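Local coordinates for zinc-type alcohol dehydrogenase-like protein YAHK (Escherichia coli, PDB 1UUF) that reduces a wide range of aldehydes to their alcohols, strongly preferring NADPH over NADH, as a zinc-dependent enzyme of the alcohol dehydrogenase family, at residues Ala72-Ile84 with Thr133-Gly147. Numbering follows the deposited sequence.
Sequences AGTVYPCVPGHEI and TYNSPTPDEPGHTLG. With ZN (zinc ion), chain C.
His82, Tyr134 and His144 all set CG between the backbone N and the carbonyl carbon (chi1 57-58°), which turns the rings of Tyr134 and His144 onto the 72-84 loop and that of His82 toward Tyr134. His144 is fixed at two points: Val75 CG1 sits over the centre of one ring face, 3.6 Å from the centroid, and NE2 donates to Pro77 O at 2.7 Å, nearly straight (169° at the hydrogen) and within the ring plane. With an alanine here, Pro77 O would probably lose this donor and a gap would open under Val75 CG1. Farther along, Gly147 N donates to Val79 O at 2.6 Å, while Val79 CB packs 4.0 Å from Leu146 CB. Water 1 adds a second tie, accepting from Val79 N and donating to Thr145 O.

The Tyr134 ring takes Pro80 CA on one face as a CH-pi contact (3.8 Å to the centroid) and water 2 over the centre of the other. The His82 and Tyr134 planes differ by only 18°, yet a large offset leaves little ring-on-ring overlap and brings Tyr134 CE2 up to His82 ND1. Water 2 accepts from His82 ND1 at 2.8 Å, in the imidazole plane. With its proton on ND1, His82 offers NE2 to the catalytic zinc at 2.2 Å, beside Cys60 and Cys178; the water and the tyrosine ring thus form a second shell that probably steadies the orientation of this zinc ligand in the GroES-like domain.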
loop_
_atom_site.group_PDB
_atom_site.type_symbol
_atom_site.label_atom_id
_atom_site.label_comp_id
_atom_site.label_asym_id
_atom_site.label_seq_id
_atom_site.Cartn_x
_atom_site.Cartn_y
_atom_site.Cartn_z
ATOM N N ALA A 72 -18.238 19.467 -2.516
ATOM C CA ALA A 72 -16.874 19.795 -2.898
ATOM C C ALA A 72 -16.399 20.982 -2.069
ATOM O O ALA A 72 -15.294 21.491 -2.270
ATOM C CB ALA A 72 -16.813 20.134 -4.382
ATOM N N GLY A 73 -17.240 21.413 -1.132
ATOM C CA GLY A 73 -16.895 22.546 -0.294
ATOM C C GLY A 73 -16.579 23.745 -1.163
ATOM O O GLY A 73 -15.739 24.577 -0.820
ATOM N N THR A 74 -17.263 23.832 -2.299
ATOM C CA THR A 74 -17.052 24.918 -3.241
ATOM C C THR A 74 -17.582 26.264 -2.772
ATOM O O THR A 74 -18.718 26.378 -2.304
ATOM C CB THR A 74 -17.693 24.600 -4.607
ATOM O OG1 THR A 74 -17.111 23.405 -5.139
ATOM C CG2 THR A 74 -17.466 25.743 -5.582
ATOM N N VAL A 75 -16.740 27.282 -2.903
ATOM C CA VAL A 75 -17.098 28.641 -2.534
ATOM C C VAL A 75 -17.313 29.390 -3.842
ATOM O O VAL A 75 -16.494 29.298 -4.757
ATOM C CB VAL A 75 -15.968 29.328 -1.739
ATOM C CG1 VAL A 75 -16.393 30.732 -1.335
ATOM C CG2 VAL A 75 -15.621 28.501 -0.515
ATOM N N TYR A 76 -18.415 30.125 -3.934
ATOM C CA TYR A 76 -18.716 30.865 -5.150
ATOM C C TYR A 76 -18.483 32.363 -5.013
ATOM O O TYR A 76 -18.559 32.918 -3.915
ATOM C CB TYR A 76 -20.159 30.597 -5.580
ATOM C CG TYR A 76 -20.462 29.127 -5.729
ATOM C CD1 TYR A 76 -20.771 28.346 -4.617
ATOM C CD2 TYR A 76 -20.403 28.504 -6.975
ATOM C CE1 TYR A 76 -21.015 26.984 -4.739
ATOM C CE2 TYR A 76 -20.643 27.142 -7.107
ATOM C CZ TYR A 76 -20.949 26.390 -5.986
ATOM O OH TYR A 76 -21.193 25.045 -6.106
ATOM N N PRO A 77 -18.184 33.039 -6.135
ATOM C CA PRO A 77 -18.074 32.421 -7.461
ATOM C C PRO A 77 -16.893 31.460 -7.556
ATOM O O PRO A 77 -15.888 31.629 -6.864
ATOM C CB PRO A 77 -17.921 33.623 -8.386
ATOM C CG PRO A 77 -17.179 34.596 -7.535
ATOM C CD PRO A 77 -17.897 34.481 -6.209
ATOM N N CYS A 78 -17.027 30.444 -8.401
ATOM C CA CYS A 78 -15.962 29.473 -8.585
ATOM C C CYS A 78 -15.360 29.584 -9.977
ATOM O O CYS A 78 -16.058 29.424 -10.976
ATOM C CB CYS A 78 -16.484 28.053 -8.381
ATOM S SG CYS A 78 -15.229 26.777 -8.677
ATOM N N VAL A 79 -14.060 29.863 -10.035
ATOM C CA VAL A 79 -13.352 29.974 -11.305
ATOM C C VAL A 79 -12.298 28.874 -11.285
ATOM O O VAL A 79 -11.243 29.025 -10.664
ATOM C CB VAL A 79 -12.666 31.344 -11.455
ATOM C CG1 VAL A 79 -11.815 31.370 -12.729
ATOM C CG2 VAL A 79 -13.717 32.445 -11.512
ATOM N N PRO A 80 -12.587 27.743 -11.945
ATOM C CA PRO A 80 -11.667 26.603 -12.002
ATOM C C PRO A 80 -10.458 26.843 -12.897
ATOM O O PRO A 80 -10.195 27.965 -13.334
ATOM C CB PRO A 80 -12.544 25.470 -12.541
ATOM C CG PRO A 80 -13.964 25.940 -12.286
ATOM C CD PRO A 80 -13.874 27.398 -12.571
ATOM N N GLY A 81 -9.737 25.760 -13.166
ATOM C CA GLY A 81 -8.565 25.829 -14.016
ATOM C C GLY A 81 -7.253 25.824 -13.265
ATOM O O GLY A 81 -6.957 26.755 -12.523
ATOM N N HIS A 82 -6.463 24.770 -13.439
ATOM C CA HIS A 82 -5.164 24.720 -12.788
ATOM C C HIS A 82 -4.092 23.965 -13.571
ATOM O O HIS A 82 -3.246 23.285 -13.003
ATOM C CB HIS A 82 -5.279 24.204 -11.342
ATOM C CG HIS A 82 -5.904 22.851 -11.200
ATOM N ND1 HIS A 82 -6.482 22.434 -10.019
ATOM C CD2 HIS A 82 -6.008 21.809 -12.059
ATOM C CE1 HIS A 82 -6.914 21.193 -10.157
ATOM N NE2 HIS A 82 -6.640 20.793 -11.384
ATOM N N GLU A 83 -4.160 24.104 -14.892
ATOM C CA GLU A 83 -3.195 23.529 -15.826
ATOM C C GLU A 83 -2.916 24.759 -16.683
ATOM O O GLU A 83 -3.276 24.832 -17.857
ATOM C CB GLU A 83 -3.823 22.399 -16.650
ATOM C CG GLU A 83 -4.249 21.199 -15.803
ATOM C CD GLU A 83 -4.569 19.965 -16.631
ATOM O OE1 GLU A 83 -5.089 20.117 -17.756
ATOM O OE2 GLU A 83 -4.313 18.841 -16.147
ATOM N N ILE A 84 -2.271 25.729 -16.041
ATOM C CA ILE A 84 -1.968 27.041 -16.608
ATOM C C ILE A 84 -0.581 27.282 -17.199
ATOM O O ILE A 84 0.430 26.957 -16.584
ATOM C CB ILE A 84 -2.183 28.120 -15.513
ATOM C CG1 ILE A 84 -3.614 28.033 -14.976
ATOM C CG2 ILE A 84 -1.903 29.516 -16.063
ATOM C CD1 ILE A 84 -3.807 28.742 -13.640
ATOM N N THR A 133 -4.900 26.372 -6.291
ATOM C CA THR A 133 -5.055 27.394 -7.314
ATOM C C THR A 133 -6.473 27.954 -7.330
ATOM O O THR A 133 -6.680 29.113 -7.688
ATOM C CB THR A 133 -4.652 26.815 -8.671
ATOM O OG1 THR A 133 -3.328 26.285 -8.546
ATOM C CG2 THR A 133 -4.656 27.888 -9.753
ATOM N N TYR A 134 -7.446 27.129 -6.956
ATOM C CA TYR A 134 -8.823 27.603 -6.848
ATOM C C TYR A 134 -9.536 26.949 -5.668
ATOM O O TYR A 134 -9.235 25.813 -5.298
ATOM C CB TYR A 134 -9.612 27.400 -8.157
ATOM C CG TYR A 134 -9.718 25.986 -8.680
ATOM C CD1 TYR A 134 -10.573 25.057 -8.089
ATOM C CD2 TYR A 134 -8.998 25.593 -9.807
ATOM C CE1 TYR A 134 -10.711 23.771 -8.615
ATOM C CE2 TYR A 134 -9.126 24.315 -10.338
ATOM C CZ TYR A 134 -9.985 23.410 -9.741
ATOM O OH TYR A 134 -10.116 22.152 -10.279
ATOM N N ASN A 135 -10.439 27.714 -5.059
ATOM C CA ASN A 135 -11.262 27.289 -3.925
ATOM C C ASN A 135 -10.613 27.276 -2.539
ATOM O O ASN A 135 -11.187 26.728 -1.598
ATOM C CB ASN A 135 -11.873 25.911 -4.191
ATOM C CG ASN A 135 -13.111 25.656 -3.345
ATOM O OD1 ASN A 135 -13.129 24.775 -2.482
ATOM N ND2 ASN A 135 -14.153 26.436 -3.588
ATOM N N SER A 136 -9.434 27.874 -2.399
ATOM C CA SER A 136 -8.772 27.907 -1.097
ATOM C C SER A 136 -8.795 29.308 -0.498
ATOM O O SER A 136 -8.786 30.300 -1.219
ATOM C CB SER A 136 -7.318 27.434 -1.217
ATOM O OG SER A 136 -7.249 26.031 -1.372
ATOM N N PRO A 137 -8.832 29.409 0.841
ATOM C CA PRO A 137 -8.851 30.737 1.462
ATOM C C PRO A 137 -7.581 31.534 1.166
ATOM O O PRO A 137 -6.481 30.980 1.129
ATOM C CB PRO A 137 -9.019 30.421 2.952
ATOM C CG PRO A 137 -8.423 29.052 3.092
ATOM C CD PRO A 137 -8.931 28.349 1.856
ATOM N N THR A 138 -7.749 32.834 0.952
ATOM C CA THR A 138 -6.639 33.733 0.649
ATOM C C THR A 138 -7.006 35.162 1.029
ATOM O O THR A 138 -8.183 35.523 1.042
ATOM C CB THR A 138 -6.305 33.715 -0.862
ATOM O OG1 THR A 138 -5.375 34.764 -1.164
ATOM C CG2 THR A 138 -7.567 33.932 -1.686
ATOM N N PRO A 139 -6.003 35.993 1.358
ATOM C CA PRO A 139 -6.290 37.384 1.724
ATOM C C PRO A 139 -6.793 38.180 0.517
ATOM O O PRO A 139 -7.460 39.204 0.667
ATOM C CB PRO A 139 -4.945 37.891 2.247
ATOM C CG PRO A 139 -3.943 37.035 1.522
ATOM C CD PRO A 139 -4.583 35.672 1.575
ATOM N N ASP A 140 -6.475 37.690 -0.679
ATOM C CA ASP A 140 -6.891 38.341 -1.916
ATOM C C ASP A 140 -8.402 38.288 -2.072
ATOM O O ASP A 140 -9.034 37.287 -1.738
ATOM C CB ASP A 140 -6.271 37.645 -3.133
ATOM C CG ASP A 140 -4.757 37.694 -3.140
ATOM O OD1 ASP A 140 -4.160 38.318 -2.236
ATOM O OD2 ASP A 140 -4.163 37.102 -4.066
ATOM N N GLU A 141 -8.980 39.364 -2.595
ATOM C CA GLU A 141 -10.418 39.403 -2.819
ATOM C C GLU A 141 -10.700 38.330 -3.866
ATOM O O GLU A 141 -9.884 38.111 -4.761
ATOM C CB GLU A 141 -10.831 40.771 -3.358
ATOM C CG GLU A 141 -10.391 41.935 -2.488
ATOM C CD GLU A 141 -10.827 43.273 -3.046
ATOM O OE1 GLU A 141 -10.461 43.583 -4.199
ATOM O OE2 GLU A 141 -11.535 44.015 -2.331
ATOM N N PRO A 142 -11.858 37.657 -3.782
ATOM C CA PRO A 142 -12.937 37.799 -2.802
ATOM C C PRO A 142 -12.860 36.871 -1.584
ATOM O O PRO A 142 -13.890 36.525 -1.005
ATOM C CB PRO A 142 -14.173 37.513 -3.639
ATOM C CG PRO A 142 -13.691 36.375 -4.484
ATOM C CD PRO A 142 -12.310 36.839 -4.925
ATOM N N GLY A 143 -11.656 36.455 -1.199
ATOM C CA GLY A 143 -11.535 35.585 -0.041
ATOM C C GLY A 143 -11.111 34.159 -0.337
ATOM O O GLY A 143 -10.671 33.437 0.559
ATOM N N HIS A 144 -11.265 33.739 -1.588
ATOM C CA HIS A 144 -10.863 32.400 -1.997
ATOM C C HIS A 144 -10.186 32.504 -3.360
ATOM O O HIS A 144 -10.465 33.420 -4.132
ATOM C CB HIS A 144 -12.065 31.449 -2.056
ATOM C CG HIS A 144 -13.158 31.902 -2.972
ATOM N ND1 HIS A 144 -13.972 32.977 -2.685
ATOM C CD2 HIS A 144 -13.568 31.428 -4.172
ATOM C CE1 HIS A 144 -14.837 33.145 -3.670
ATOM N NE2 HIS A 144 -14.613 32.218 -4.584
ATOM N N THR A 145 -9.290 31.570 -3.648
ATOM C CA THR A 145 -8.553 31.602 -4.903
ATOM C C THR A 145 -9.388 31.348 -6.156
ATOM O O THR A 145 -10.285 30.502 -6.171
ATOM C CB THR A 145 -7.371 30.601 -4.870
ATOM O OG1 THR A 145 -7.849 29.305 -4.500
ATOM C CG2 THR A 145 -6.324 31.052 -3.856
ATOM N N LEU A 146 -9.084 32.112 -7.199
ATOM C CA LEU A 146 -9.760 31.997 -8.486
ATOM C C LEU A 146 -8.724 31.431 -9.457
ATOM O O LEU A 146 -7.611 31.946 -9.545
ATOM C CB LEU A 146 -10.245 33.372 -8.940
ATOM C CG LEU A 146 -11.159 34.060 -7.915
ATOM C CD1 LEU A 146 -11.511 35.457 -8.393
ATOM C CD2 LEU A 146 -12.413 33.225 -7.703
ATOM N N GLY A 147 -9.109 30.380 -10.179
ATOM C CA GLY A 147 -8.205 29.700 -11.095
ATOM C C GLY A 147 -7.805 30.253 -12.452
ATOM O O GLY A 147 -7.910 31.447 -12.730
HETATM ZN ZN ZN C . -6.309 18.707 -11.914
HETATM O O HOH W 1 -12.744 29.600 -7.523
HETATM O O HOH W 2 -6.851 23.916 -7.655
HETATM O O HOH W 3 -6.733 17.599 -9.954
#